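Long-range contacts in phospholipase C-beta (PLC-beta) (Sepia officinalis, PDB 3QR0), which belongs to the phospholipase C-beta family and unites a PH domain, EF-hand-like modules, a calcium-binding TIM barrel and a C2 domain in one chain: residues L29-G34 with H121-N126; S36-I41 with K85-A90; I652-I657 with V671-Y676. One frame throughout, in Å; residues are numbered along the deposited sequence.

How the contacts relate
Contacts 1 and 2 sit together in the PH domain, their centres about 7 Å apart, whereas contact 3 lies in the C2 domain on the opposite side of the chain's centre, its own centre about 47 Å from that of contact 1. Contact 1 joins two neighbouring strands and is mostly buried, mixing backbone hydrogen bonds, an aromatic stack and bound waters. Contact 2 is at the surface, where the loop entering the next strand of the same sheet meets a helix; K30 N and I39 O link the two contacts by a probable hydrogen bond. Contact 3 is fully buried: it joins two separate sheets by aliphatic packing, without a hydrogen bond between its segments.

Contact 1. Residues L29-G34 with H121-N126; sequences LKWEEG and HLVAEN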
ATOM      1  N   LEU A  29      15.495  27.959   6.664  1.00 29.04           N
ATOM      2  CA  LEU A  29      16.913  27.634   6.590  1.00 29.65           C
ATOM      3  C   LEU A  29      17.024  26.129   6.404  1.00 28.89           C
ATOM      4  O   LEU A  29      16.428  25.364   7.158  1.00 28.25           O
ATOM      5  CB  LEU A  29      17.672  28.073   7.844  1.00 30.52           C
ATOM      6  CG  LEU A  29      17.910  29.573   8.017  1.00 32.46           C
ATOM      7  CD1 LEU A  29      18.799  29.830   9.241  1.00 33.92           C
ATOM      8  CD2 LEU A  29      18.531  30.215   6.776  1.00 33.22           C
ATOM      9  N   LYS A  30      17.770  25.717   5.384  1.00 29.16           N
ATOM     10  CA  LYS A  30      17.978  24.302   5.088  1.00 28.90           C
ATOM     11  C   LYS A  30      19.391  23.902   5.493  1.00 29.53           C
ATOM     12  O   LYS A  30      20.341  24.620   5.207  1.00 29.64           O
ATOM     13  CB  LYS A  30      17.771  24.054   3.594  1.00 28.78           C
ATOM     14  CG  LYS A  30      17.903  22.611   3.164  1.00 28.64           C
ATOM     15  CD  LYS A  30      17.730  22.476   1.661  1.00 29.17           C
ATOM     16  CE  LYS A  30      17.541  21.018   1.263  1.00 28.68           C
ATOM     17  NZ  LYS A  30      18.737  20.203   1.602  1.00 28.44           N
ATOM     18  N   TRP A  31      19.523  22.752   6.152  1.00 29.87           N
ATOM     19  CA  TRP A  31      20.834  22.237   6.555  1.00 30.63           C
ATOM     20  C   TRP A  31      20.898  20.720   6.370  1.00 30.95           C
ATOM     21  O   TRP A  31      19.869  20.064   6.207  1.00 30.25           O
ATOM     22  CB  TRP A  31      21.135  22.616   8.008  1.00 30.85           C
ATOM     23  CG  TRP A  31      20.159  22.053   8.994  1.00 29.52           C
ATOM     24  CD1 TRP A  31      18.931  22.561   9.316  1.00 28.78           C
ATOM     25  CD2 TRP A  31      20.324  20.872   9.787  1.00 27.99           C
ATOM     26  NE1 TRP A  31      18.323  21.765  10.252  1.00 27.68           N
ATOM     27  CE2 TRP A  31      19.157  20.723  10.562  1.00 27.59           C
ATOM     28  CE3 TRP A  31      21.343  19.917   9.906  1.00 28.40           C
ATOM     29  CZ2 TRP A  31      18.978  19.661  11.448  1.00 27.37           C
ATOM     30  CZ3 TRP A  31      21.168  18.862  10.790  1.00 27.70           C
ATOM     31  CH2 TRP A  31      19.992  18.744  11.553  1.00 27.37           C
ATOM     32  N   GLU A  32      22.114  20.181   6.388  1.00 32.29           N
ATOM     33  CA  GLU A  32      22.352  18.750   6.197  1.00 33.11           C
ATOM     34  C   GLU A  32      23.207  18.186   7.318  1.00 33.65           C
ATOM     35  O   GLU A  32      24.083  18.870   7.833  1.00 34.22           O
ATOM     36  CB  GLU A  32      23.098  18.512   4.886  1.00 33.51           C
ATOM     37  CG  GLU A  32      22.301  18.798   3.638  1.00 35.01           C
ATOM     38  CD  GLU A  32      23.109  18.539   2.377  1.00 36.97           C
ATOM     39  OE1 GLU A  32      24.039  17.700   2.419  1.00 38.02           O
ATOM     40  OE2 GLU A  32      22.808  19.169   1.340  1.00 39.08           O
ATOM     41  N   GLU A  33      22.961  16.930   7.679  1.00 34.11           N
ATOM     42  CA  GLU A  33      23.846  16.207   8.592  1.00 35.18           C
ATOM     43  C   GLU A  33      25.206  16.006   7.937  1.00 35.43           C
ATOM     44  O   GLU A  33      25.285  15.697   6.743  1.00 35.32           O
ATOM     45  CB  GLU A  33      23.266  14.838   8.953  1.00 35.29           C
ATOM     46  CG  GLU A  33      22.132  14.870   9.949  1.00 37.22           C
ATOM     47  CD  GLU A  33      21.561  13.488  10.217  1.00 40.14           C
ATOM     48  OE1 GLU A  33      21.308  12.742   9.247  1.00 42.43           O
ATOM     49  OE2 GLU A  33      21.349  13.145  11.400  1.00 43.10           O
ATOM     50  N   GLY A  34      26.269  16.182   8.716  1.00 35.74           N
ATOM     51  CA  GLY A  34      27.635  15.988   8.224  1.00 36.22           C
ATOM     52  C   GLY A  34      28.262  17.196   7.544  1.00 36.71           C
ATOM     53  O   GLY A  34      29.324  17.076   6.945  1.00 37.28           O
ATOM     54  N   HIS A 121      16.094  18.684   6.213  1.00 25.68           N
ATOM     55  CA  HIS A 121      15.986  19.368   7.497  1.00 25.74           C
ATOM     56  C   HIS A 121      15.852  20.870   7.291  1.00 25.97           C
ATOM     57  O   HIS A 121      16.644  21.476   6.564  1.00 25.66           O
ATOM     58  CB  HIS A 121      17.208  19.089   8.365  1.00 26.32           C
ATOM     59  CG  HIS A 121      17.508  17.635   8.548  1.00 26.29           C
ATOM     60  ND1 HIS A 121      16.762  16.819   9.373  1.00 27.11           N
ATOM     61  CD2 HIS A 121      18.480  16.854   8.023  1.00 27.34           C
ATOM     62  CE1 HIS A 121      17.265  15.596   9.347  1.00 27.54           C
ATOM     63  NE2 HIS A 121      18.305  15.590   8.533  1.00 26.58           N
ATOM     64  N   LEU A 122      14.859  21.459   7.955  1.00 25.50           N
ATOM     65  CA  LEU A 122      14.498  22.861   7.755  1.00 25.86           C
ATOM     66  C   LEU A 122      14.254  23.557   9.083  1.00 25.96           C
ATOM     67  O   LEU A 122      13.826  22.916  10.040  1.00 25.32           O
ATOM     68  CB  LEU A 122      13.219  22.949   6.931  1.00 25.71           C
ATOM     69  CG  LEU A 122      13.244  22.265   5.569  1.00 25.57           C
ATOM     70  CD1 LEU A 122      11.839  22.197   4.980  1.00 25.85           C
ATOM     71  CD2 LEU A 122      14.197  23.000   4.642  1.00 25.53           C
ATOM     72  N   VAL A 123      14.528  24.866   9.126  1.00 26.22           N
ATOM     73  CA  VAL A 123      14.140  25.718  10.251  1.00 26.64           C
ATOM     74  C   VAL A 123      13.201  26.801   9.720  1.00 27.06           C
ATOM     75  O   VAL A 123      13.582  27.571   8.835  1.00 27.32           O
ATOM     76  CB  VAL A 123      15.362  26.381  10.919  1.00 27.52           C
ATOM     77  CG1 VAL A 123      14.937  27.176  12.163  1.00 27.81           C
ATOM     78  CG2 VAL A 123      16.420  25.333  11.277  1.00 27.09           C
ATOM     79  N   ALA A 124      11.972  26.835  10.235  1.00 26.81           N
ATOM     80  CA  ALA A 124      10.998  27.871   9.874  1.00 27.31           C
ATOM     81  C   ALA A 124      11.283  29.147  10.668  1.00 28.45           C
ATOM     82  O   ALA A 124      12.086  29.129  11.594  1.00 28.40           O
ATOM     83  CB  ALA A 124       9.576  27.390  10.147  1.00 26.57           C
ATOM     84  N   GLU A 125      10.619  30.243  10.301  1.00 29.61           N
ATOM     85  CA  GLU A 125      10.762  31.516  11.020  1.00 31.05           C
ATOM     86  C   GLU A 125      10.048  31.499  12.369  1.00 31.47           C
ATOM     87  O   GLU A 125      10.376  32.286  13.255  1.00 32.21           O
ATOM     88  CB  GLU A 125      10.201  32.675  10.197  1.00 31.91           C
ATOM     89  CG  GLU A 125      11.038  33.083   8.999  1.00 33.19           C
ATOM     90  CD  GLU A 125      10.273  34.001   8.066  1.00 35.29           C
ATOM     91  OE1 GLU A 125       9.188  33.589   7.595  1.00 37.04           O
ATOM     92  OE2 GLU A 125      10.748  35.126   7.810  1.00 37.16           O
ATOM     93  N   ASN A 126       9.049  30.630  12.506  1.00 31.19           N
ATOM     94  CA  ASN A 126       8.298  30.501  13.755  1.00 31.64           C
ATOM     95  C   ASN A 126       7.607  29.142  13.849  1.00 31.10           C
ATOM     96  O   ASN A 126       7.673  28.340  12.916  1.00 30.02           O
ATOM     97  CB  ASN A 126       7.293  31.656  13.911  1.00 32.44           C
ATOM     98  CG  ASN A 126       6.257  31.696  12.802  1.00 32.09           C
ATOM     99  OD1 ASN A 126       5.546  30.721  12.556  1.00 32.05           O
ATOM    100  ND2 ASN A 126       6.164  32.834  12.127  1.00 33.46           N
TER
HETATM  101  O   HOH W   1      18.271  19.005   4.364  1.00 27.74           O
HETATM  102  O   HOH W   2      15.703  21.414  11.351  1.00 27.44           O
HETATM  103  O   HOH W   3      20.102  13.090   7.052  1.00 35.63           O
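H121 lays its side chain across the indole of W31, meeting it from CB outward. CB comes first: it stands over one indole face, 3.6 Å from the centroid of the five-membered ring, a CH-pi contact that also puts it 3.4 Å from W31 CE2. CG moves outward to 3.8 Å from W31 CZ2, so that the imidazole lies as an offset stack on the six-membered ring, with planes 21° apart; two flat rings stack readily across the strands. At the tip, NE2 approaches the CG of E33 and, through a weak bond, a water that donates to E33 OE1; the other carboxylate oxygen of E33 pairs with K80. W31 comes under H121 because its CG lies between the backbone N and the carbonyl carbon (chi1 61°), which swings the indole across toward the neighbouring strand.

The strands are 26-31 and 118-124, and their antiparallel pairing sets the first strand of the PH-domain sheet beside the last. L29 and V123 form a hydrogen-bonded pair, with L29 N to V123 O at 2.9 Å and V123 N to L29 O at 2.8 Å. Their aliphatic side chains share a face with W31 and H121 and suit it, because helix 85-93 covers this face through A90 on L29 and I87 on W31. K30 and L122 point to the other face, where L122 CD2 rests 3.9 Å from K30 CB and meets I41 and L43 as well.

Past W31 a water takes over the bridging: it accepts from H121 N and K30 NZ and donates to W31 O; the lysine, extended until its last bend, is long enough to reach it. A second water links the indole to the backbone, accepting from W31 NE1 and donating to L122 O.

Contact 2. Residues S36-I41 with K85-A90; sequences SGFIEI and KKIKEA
S36 and I87 mark the nearest approach of the two backbones, their CA atoms 6.4 Å apart, where the loop leading into strand 39-45 passes the first turns of helix 85-93. I87 reaches this loop with its CG1 branch, which lies 3.5 Å from S36 O, while its CD1 comes within 3.6 Å of G37 O. These are plain van der Waals touches; isoleucine suits the place because its branched chain packs between the loop and the side chains of W31 and P82. One turn further on, A90 makes a CH-pi contact, its CB methyl over a face of the F38 ring, 3.7 Å from the centroid and 17° off the normal. Small alanine lets the phenyl come down close to the helix; F38 holds its ring there with CG between the backbone N and the carbonyl carbon (chi1 55°). No hydrogen bond spans the segments themselves, but D84 ties them indirectly, one carboxylate oxygen bonding S36 OG and the other I87 N. K86 meets the loop with its backbone O and the start of its side chain, and carries its amine away. In the PH domain this is the loop between the first two strands resting on a helix in the connection between the fifth and sixth.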
ATOM      1  N   SER A  36      28.562  21.759   8.066  1.00 38.07           N
ATOM      2  CA  SER A  36      28.298  22.955   8.880  1.00 38.67           C
ATOM      3  C   SER A  36      27.544  24.049   8.124  1.00 38.41           C
ATOM      4  O   SER A  36      27.190  25.076   8.709  1.00 39.04           O
ATOM      5  CB  SER A  36      29.613  23.538   9.407  1.00 39.73           C
ATOM      6  OG  SER A  36      30.189  22.679  10.368  1.00 40.97           O
ATOM      7  N   GLY A  37      27.311  23.844   6.831  1.00 37.55           N
ATOM      8  CA  GLY A  37      26.647  24.848   6.004  1.00 37.32           C
ATOM      9  C   GLY A  37      25.157  24.993   6.266  1.00 36.39           C
ATOM     10  O   GLY A  37      24.532  24.150   6.914  1.00 35.48           O
ATOM     11  N   PHE A  38      24.596  26.086   5.766  1.00 36.18           N
ATOM     12  CA  PHE A  38      23.148  26.273   5.739  1.00 35.61           C
ATOM     13  C   PHE A  38      22.827  27.296   4.663  1.00 35.46           C
ATOM     14  O   PHE A  38      23.667  28.140   4.335  1.00 36.01           O
ATOM     15  CB  PHE A  38      22.623  26.745   7.099  1.00 35.97           C
ATOM     16  CG  PHE A  38      23.293  27.992   7.607  1.00 37.46           C
ATOM     17  CD1 PHE A  38      22.786  29.245   7.291  1.00 38.56           C
ATOM     18  CD2 PHE A  38      24.433  27.912   8.394  1.00 38.89           C
ATOM     19  CE1 PHE A  38      23.406  30.396   7.750  1.00 39.80           C
ATOM     20  CE2 PHE A  38      25.060  29.059   8.859  1.00 40.05           C
ATOM     21  CZ  PHE A  38      24.544  30.303   8.536  1.00 40.41           C
ATOM     22  N   ILE A  39      21.621  27.209   4.111  1.00 34.23           N
ATOM     23  CA  ILE A  39      21.171  28.156   3.100  1.00 34.28           C
ATOM     24  C   ILE A  39      19.699  28.484   3.309  1.00 33.41           C
ATOM     25  O   ILE A  39      18.891  27.603   3.593  1.00 32.36           O
ATOM     26  CB  ILE A  39      21.384  27.599   1.673  1.00 34.19           C
ATOM     27  CG1 ILE A  39      21.030  28.654   0.617  1.00 35.55           C
ATOM     28  CG2 ILE A  39      20.568  26.340   1.464  1.00 32.79           C
ATOM     29  CD1 ILE A  39      21.597  28.347  -0.771  1.00 36.55           C
ATOM     30  N   GLU A  40      19.361  29.759   3.174  1.00 33.53           N
ATOM     31  CA  GLU A  40      17.970  30.178   3.236  1.00 33.04           C
ATOM     32  C   GLU A  40      17.313  29.896   1.896  1.00 31.82           C
ATOM     33  O   GLU A  40      17.845  30.267   0.843  1.00 31.86           O
ATOM     34  CB  GLU A  40      17.858  31.660   3.572  1.00 34.29           C
ATOM     35  CG  GLU A  40      16.430  32.099   3.885  1.00 35.81           C
ATOM     36  CD  GLU A  40      16.276  33.598   3.890  1.00 38.26           C
ATOM     37  OE1 GLU A  40      17.085  34.273   4.551  1.00 40.39           O
ATOM     38  OE2 GLU A  40      15.343  34.096   3.230  1.00 40.54           O
ATOM     39  N   ILE A  41      16.156  29.242   1.941  1.00 30.09           N
ATOM     40  CA  ILE A  41      15.408  28.915   0.737  1.00 29.29           C
ATOM     41  C   ILE A  41      13.968  29.420   0.829  1.00 29.04           C
ATOM     42  O   ILE A  41      13.443  29.630   1.928  1.00 28.74           O
ATOM     43  CB  ILE A  41      15.394  27.392   0.472  1.00 28.17           C
ATOM     44  CG1 ILE A  41      14.653  26.638   1.584  1.00 27.48           C
ATOM     45  CG2 ILE A  41      16.817  26.871   0.337  1.00 27.90           C
ATOM     46  CD1 ILE A  41      14.227  25.233   1.199  1.00 26.21           C
ATOM     47  N   LYS A  85      27.198  23.777  15.875  1.00 39.88           N
ATOM     48  CA  LYS A  85      27.175  25.090  16.529  1.00 40.69           C
ATOM     49  C   LYS A  85      26.714  26.210  15.599  1.00 40.47           C
ATOM     50  O   LYS A  85      25.848  27.003  15.962  1.00 40.80           O
ATOM     51  CB  LYS A  85      28.564  25.436  17.086  1.00 41.66           C
ATOM     52  CG  LYS A  85      28.607  26.734  17.886  1.00 43.20           C
ATOM     53  CD  LYS A  85      29.986  26.993  18.475  1.00 44.98           C
ATOM     54  CE  LYS A  85      29.997  28.232  19.361  1.00 46.19           C
ATOM     55  NZ  LYS A  85      31.310  28.413  20.045  1.00 47.84           N
ATOM     56  N   LYS A  86      27.295  26.265  14.407  1.00 39.95           N
ATOM     57  CA  LYS A  86      27.029  27.353  13.470  1.00 40.18           C
ATOM     58  C   LYS A  86      25.597  27.304  12.921  1.00 38.82           C
ATOM     59  O   LYS A  86      24.961  28.343  12.743  1.00 38.70           O
ATOM     60  CB  LYS A  86      28.061  27.343  12.336  1.00 40.44           C
ATOM     61  CG  LYS A  86      29.492  27.545  12.844  1.00 42.62           C
ATOM     62  CD  LYS A  86      30.500  27.734  11.723  1.00 44.15           C
ATOM     63  CE  LYS A  86      31.921  27.698  12.269  1.00 45.80           C
ATOM     64  NZ  LYS A  86      32.941  27.999  11.229  1.00 47.44           N
ATOM     65  N   ILE A  87      25.090  26.096  12.691  1.00 37.46           N
ATOM     66  CA  ILE A  87      23.713  25.909  12.236  1.00 36.40           C
ATOM     67  C   ILE A  87      22.725  26.279  13.351  1.00 36.54           C
ATOM     68  O   ILE A  87      21.757  27.007  13.113  1.00 36.32           O
ATOM     69  CB  ILE A  87      23.466  24.458  11.758  1.00 35.43           C
ATOM     70  CG1 ILE A  87      24.357  24.129  10.553  1.00 35.20           C
ATOM     71  CG2 ILE A  87      22.007  24.258  11.373  1.00 34.31           C
ATOM     72  CD1 ILE A  87      24.321  22.669  10.145  1.00 33.52           C
ATOM     73  N   LYS A  88      22.976  25.776  14.558  1.00 36.59           N
ATOM     74  CA  LYS A  88      22.163  26.112  15.735  1.00 37.18           C
ATOM     75  C   LYS A  88      22.053  27.617  15.960  1.00 37.97           C
ATOM     76  O   LYS A  88      20.973  28.128  16.239  1.00 38.09           O
ATOM     77  CB  LYS A  88      22.746  25.483  17.000  1.00 37.53           C
ATOM     78  CG  LYS A  88      22.439  24.012  17.163  1.00 37.76           C
ATOM     79  CD  LYS A  88      23.031  23.465  18.460  1.00 39.35           C
ATOM     80  CE  LYS A  88      22.210  23.868  19.678  1.00 40.61           C
ATOM     81  NZ  LYS A  88      23.026  23.862  20.916  1.00 41.96           N
ATOM     82  N   GLU A  89      23.176  28.317  15.851  1.00 38.69           N
ATOM     83  CA  GLU A  89      23.188  29.767  16.041  1.00 39.81           C
ATOM     84  C   GLU A  89      22.358  30.471  14.964  1.00 39.14           C
ATOM     85  O   GLU A  89      21.565  31.364  15.271  1.00 39.54           O
ATOM     86  CB  GLU A  89      24.627  30.298  16.070  1.00 40.91           C
ATOM     87  CG  GLU A  89      25.351  29.985  17.383  1.00 43.09           C
ATOM     88  CD  GLU A  89      26.830  30.366  17.384  1.00 45.60           C
ATOM     89  OE1 GLU A  89      27.375  30.719  16.314  1.00 47.44           O
ATOM     90  OE2 GLU A  89      27.450  30.305  18.470  1.00 47.48           O
ATOM     91  N   ALA A  90      22.529  30.052  13.712  1.00 37.99           N
ATOM     92  CA  ALA A  90      21.772  30.614  12.595  1.00 37.57           C
ATOM     93  C   ALA A  90      20.273  30.329  12.736  1.00 36.79           C
ATOM     94  O   ALA A  90      19.442  31.213  12.522  1.00 36.71           O
ATOM     95  CB  ALA A  90      22.291  30.064  11.272  1.00 37.01           C
TER

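Contact 3. Residues I652-I657 with V671-Y676; sequences IEIKII and VEVEMY
Strands 652-657 and 671-676 run antiparallel, at 168°, but they belong to different sheets and face each other with their axes 8.9 Å apart at closest approach. No backbone bond can span such a gap, so side chains alone fill it. I652, I654 and I656 point from one sheet toward M675, V673 and V671 on the other.

The spacing is not even. CA atoms are 7.5 Å apart at I656 and V671, but 9.8 Å at I652 and M675. Two beta-branched residues suit the tighter end: CG2 of I656 meets CB of V671 at 3.9 Å, while its CD1 passes on to V673 CG2, also 3.9 Å away, so that one isoleucine packs against two valines. In the middle, I654 and V673 cross with their CG2 methyls 4.1 Å apart. The long, unbranched methionine suits the wider end; M675 extends across the gap and then bends at its thioether (chi3 -56°), which brings CE to 4.1 Å from I652 CB.

This is the interior of the C2-domain beta-sandwich. F706 and F708 from the sheet of 650-660, and V719 and I721 from the sheet of 669-676, pack round the same side chains. The opposite face of strand 671-676 is polar: Y676 OH donates to E674 OE1 at 2.6 Å, on the anti side of the carboxylate, and R684 forms a salt bridge to the same oxygen. With K685 N at OE2, this buried glutamate is well supplied with donors and would probably stay charged.

Between the sheets, by contrast, nothing directional sets the register of the two segments: their fit rests on aliphatic shape and on the exclusion of water.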
ATOM      1  N   ILE A 652     -12.322 -14.354 -14.681  1.00 28.09           N
ATOM      2  CA  ILE A 652     -11.522 -13.167 -14.913  1.00 27.46           C
ATOM      3  C   ILE A 652     -10.676 -13.401 -16.156  1.00 27.85           C
ATOM      4  O   ILE A 652     -10.044 -14.451 -16.293  1.00 27.93           O
ATOM      5  CB  ILE A 652     -10.569 -12.867 -13.728  1.00 26.57           C
ATOM      6  CG1 ILE A 652     -11.352 -12.554 -12.448  1.00 26.37           C
ATOM      7  CG2 ILE A 652      -9.628 -11.724 -14.089  1.00 26.54           C
ATOM      8  CD1 ILE A 652     -12.016 -11.182 -12.424  1.00 25.60           C
ATOM      9  N   GLU A 653     -10.679 -12.432 -17.066  1.00 27.89           N
ATOM     10  CA  GLU A 653      -9.810 -12.471 -18.238  1.00 28.37           C
ATOM     11  C   GLU A 653      -9.033 -11.170 -18.298  1.00 27.89           C
ATOM     12  O   GLU A 653      -9.601 -10.089 -18.114  1.00 27.40           O
ATOM     13  CB  GLU A 653     -10.615 -12.693 -19.523  1.00 29.33           C
ATOM     14  CG  GLU A 653     -11.600 -13.857 -19.427  1.00 31.06           C
ATOM     15  CD  GLU A 653     -12.301 -14.190 -20.736  1.00 34.08           C
ATOM     16  OE1 GLU A 653     -12.089 -13.477 -21.742  1.00 35.57           O
ATOM     17  OE2 GLU A 653     -13.075 -15.175 -20.751  1.00 35.57           O
ATOM     18  N   ILE A 654      -7.727 -11.274 -18.513  1.00 27.54           N
ATOM     19  CA  ILE A 654      -6.870 -10.098 -18.548  1.00 27.09           C
ATOM     20  C   ILE A 654      -6.071 -10.134 -19.841  1.00 27.23           C
ATOM     21  O   ILE A 654      -5.253 -11.031 -20.046  1.00 27.40           O
ATOM     22  CB  ILE A 654      -5.894 -10.051 -17.347  1.00 26.78           C
ATOM     23  CG1 ILE A 654      -6.637 -10.193 -16.015  1.00 27.02           C
ATOM     24  CG2 ILE A 654      -5.073  -8.760 -17.377  1.00 26.80           C
ATOM     25  CD1 ILE A 654      -7.527  -9.030 -15.659  1.00 27.52           C
ATOM     26  N   LYS A 655      -6.338  -9.172 -20.720  1.00 27.01           N
ATOM     27  CA  LYS A 655      -5.565  -8.999 -21.939  1.00 27.32           C
ATOM     28  C   LYS A 655      -4.612  -7.824 -21.748  1.00 26.62           C
ATOM     29  O   LYS A 655      -5.056  -6.692 -21.560  1.00 26.36           O
ATOM     30  CB  LYS A 655      -6.497  -8.736 -23.123  1.00 27.89           C
ATOM     31  CG  LYS A 655      -5.788  -8.627 -24.461  1.00 29.25           C
ATOM     32  CD  LYS A 655      -6.745  -8.219 -25.569  1.00 31.03           C
ATOM     33  CE  LYS A 655      -6.012  -8.038 -26.892  1.00 32.84           C
ATOM     34  NZ  LYS A 655      -5.243  -9.258 -27.286  1.00 34.08           N
ATOM     35  N   ILE A 656      -3.308  -8.099 -21.783  1.00 26.28           N
ATOM     36  CA  ILE A 656      -2.288  -7.056 -21.701  1.00 25.65           C
ATOM     37  C   ILE A 656      -2.051  -6.496 -23.099  1.00 26.21           C
ATOM     38  O   ILE A 656      -1.572  -7.206 -23.987  1.00 27.17           O
ATOM     39  CB  ILE A 656      -0.957  -7.597 -21.118  1.00 25.49           C
ATOM     40  CG1 ILE A 656      -1.174  -8.201 -19.726  1.00 24.56           C
ATOM     41  CG2 ILE A 656       0.108  -6.486 -21.051  1.00 24.63           C
ATOM     42  CD1 ILE A 656      -1.703  -7.217 -18.684  1.00 23.78           C
ATOM     43  N   ILE A 657      -2.388  -5.225 -23.294  1.00 25.86           N
ATOM     44  CA  ILE A 657      -2.360  -4.610 -24.621  1.00 26.27           C
ATOM     45  C   ILE A 657      -1.074  -3.823 -24.840  1.00 26.12           C
ATOM     46  O   ILE A 657      -0.345  -4.067 -25.805  1.00 26.64           O
ATOM     47  CB  ILE A 657      -3.589  -3.696 -24.831  1.00 26.48           C
ATOM     48  CG1 ILE A 657      -4.877  -4.529 -24.784  1.00 26.99           C
ATOM     49  CG2 ILE A 657      -3.512  -2.976 -26.164  1.00 27.15           C
ATOM     50  CD1 ILE A 657      -6.132  -3.694 -24.684  1.00 26.61           C
ATOM     51  N   VAL A 671       5.272  -8.479 -19.309  1.00 24.97           N
ATOM     52  CA  VAL A 671       4.248  -8.344 -18.288  1.00 24.06           C
ATOM     53  C   VAL A 671       3.742  -9.720 -17.890  1.00 24.35           C
ATOM     54  O   VAL A 671       3.569 -10.603 -18.739  1.00 25.14           O
ATOM     55  CB  VAL A 671       3.077  -7.480 -18.782  1.00 23.86           C
ATOM     56  CG1 VAL A 671       2.032  -7.282 -17.664  1.00 22.61           C
ATOM     57  CG2 VAL A 671       3.597  -6.135 -19.293  1.00 23.43           C
ATOM     58  N   GLU A 672       3.548  -9.901 -16.589  1.00 23.84           N
ATOM     59  CA  GLU A 672       2.996 -11.126 -16.030  1.00 24.15           C
ATOM     60  C   GLU A 672       1.706 -10.821 -15.267  1.00 23.24           C
ATOM     61  O   GLU A 672       1.521  -9.718 -14.754  1.00 22.48           O
ATOM     62  CB  GLU A 672       4.002 -11.756 -15.075  1.00 24.39           C
ATOM     63  CG  GLU A 672       5.214 -12.358 -15.738  1.00 26.61           C
ATOM     64  CD  GLU A 672       6.229 -12.826 -14.719  1.00 28.64           C
ATOM     65  OE1 GLU A 672       6.943 -11.964 -14.167  1.00 29.48           O
ATOM     66  OE2 GLU A 672       6.301 -14.048 -14.460  1.00 30.46           O
ATOM     67  N   VAL A 673       0.817 -11.804 -15.196  1.00 23.23           N
ATOM     68  CA  VAL A 673      -0.431 -11.663 -14.459  1.00 22.79           C
ATOM     69  C   VAL A 673      -0.624 -12.882 -13.568  1.00 23.08           C
ATOM     70  O   VAL A 673      -0.593 -14.020 -14.045  1.00 23.82           O
ATOM     71  CB  VAL A 673      -1.642 -11.501 -15.401  1.00 23.02           C
ATOM     72  CG1 VAL A 673      -2.924 -11.320 -14.591  1.00 22.30           C
ATOM     73  CG2 VAL A 673      -1.435 -10.307 -16.333  1.00 23.00           C
ATOM     74  N   GLU A 674      -0.791 -12.635 -12.276  1.00 22.88           N
ATOM     75  CA  GLU A 674      -0.951 -13.700 -11.289  1.00 23.31           C
ATOM     76  C   GLU A 674      -2.235 -13.501 -10.495  1.00 23.13           C
ATOM     77  O   GLU A 674      -2.804 -12.400 -10.473  1.00 22.88           O
ATOM     78  CB  GLU A 674       0.269 -13.746 -10.355  1.00 23.12           C
ATOM     79  CG  GLU A 674       1.528 -14.240 -11.065  1.00 24.08           C
ATOM     80  CD  GLU A 674       2.671 -14.631 -10.138  1.00 24.16           C
ATOM     81  OE1 GLU A 674       2.608 -14.368  -8.915  1.00 22.98           O
ATOM     82  OE2 GLU A 674       3.643 -15.229 -10.653  1.00 26.18           O
ATOM     83  N   MET A 675      -2.697 -14.577  -9.862  1.00 23.63           N
ATOM     84  CA  MET A 675      -3.843 -14.515  -8.963  1.00 24.06           C
ATOM     85  C   MET A 675      -3.505 -15.214  -7.650  1.00 24.07           C
ATOM     86  O   MET A 675      -2.870 -16.276  -7.652  1.00 24.44           O
ATOM     87  CB  MET A 675      -5.080 -15.148  -9.612  1.00 24.82           C
ATOM     88  CG  MET A 675      -6.342 -15.090  -8.758  1.00 26.09           C
ATOM     89  SD  MET A 675      -7.874 -15.476  -9.640  1.00 31.77           S
ATOM     90  CE  MET A 675      -7.822 -14.281 -10.980  1.00 27.85           C
ATOM     91  N   TYR A 676      -3.916 -14.601  -6.539  1.00 23.31           N
ATOM     92  CA  TYR A 676      -3.743 -15.174  -5.201  1.00 23.18           C
ATOM     93  C   TYR A 676      -5.078 -15.134  -4.479  1.00 23.11           C
ATOM     94  O   TYR A 676      -5.752 -14.101  -4.459  1.00 22.82           O
ATOM     95  CB  TYR A 676      -2.696 -14.400  -4.380  1.00 22.76           C
ATOM     96  CG  TYR A 676      -1.551 -13.878  -5.201  1.00 22.51           C
ATOM     97  CD1 TYR A 676      -0.553 -14.729  -5.661  1.00 23.93           C
ATOM     98  CD2 TYR A 676      -1.474 -12.535  -5.542  1.00 22.53           C
ATOM     99  CE1 TYR A 676       0.499 -14.253  -6.442  1.00 23.11           C
ATOM    100  CE2 TYR A 676      -0.430 -12.052  -6.320  1.00 23.14           C
ATOM    101  CZ  TYR A 676       0.556 -12.914  -6.763  1.00 22.40           C
ATOM    102  OH  TYR A 676       1.595 -12.434  -7.535  1.00 22.49           O
TER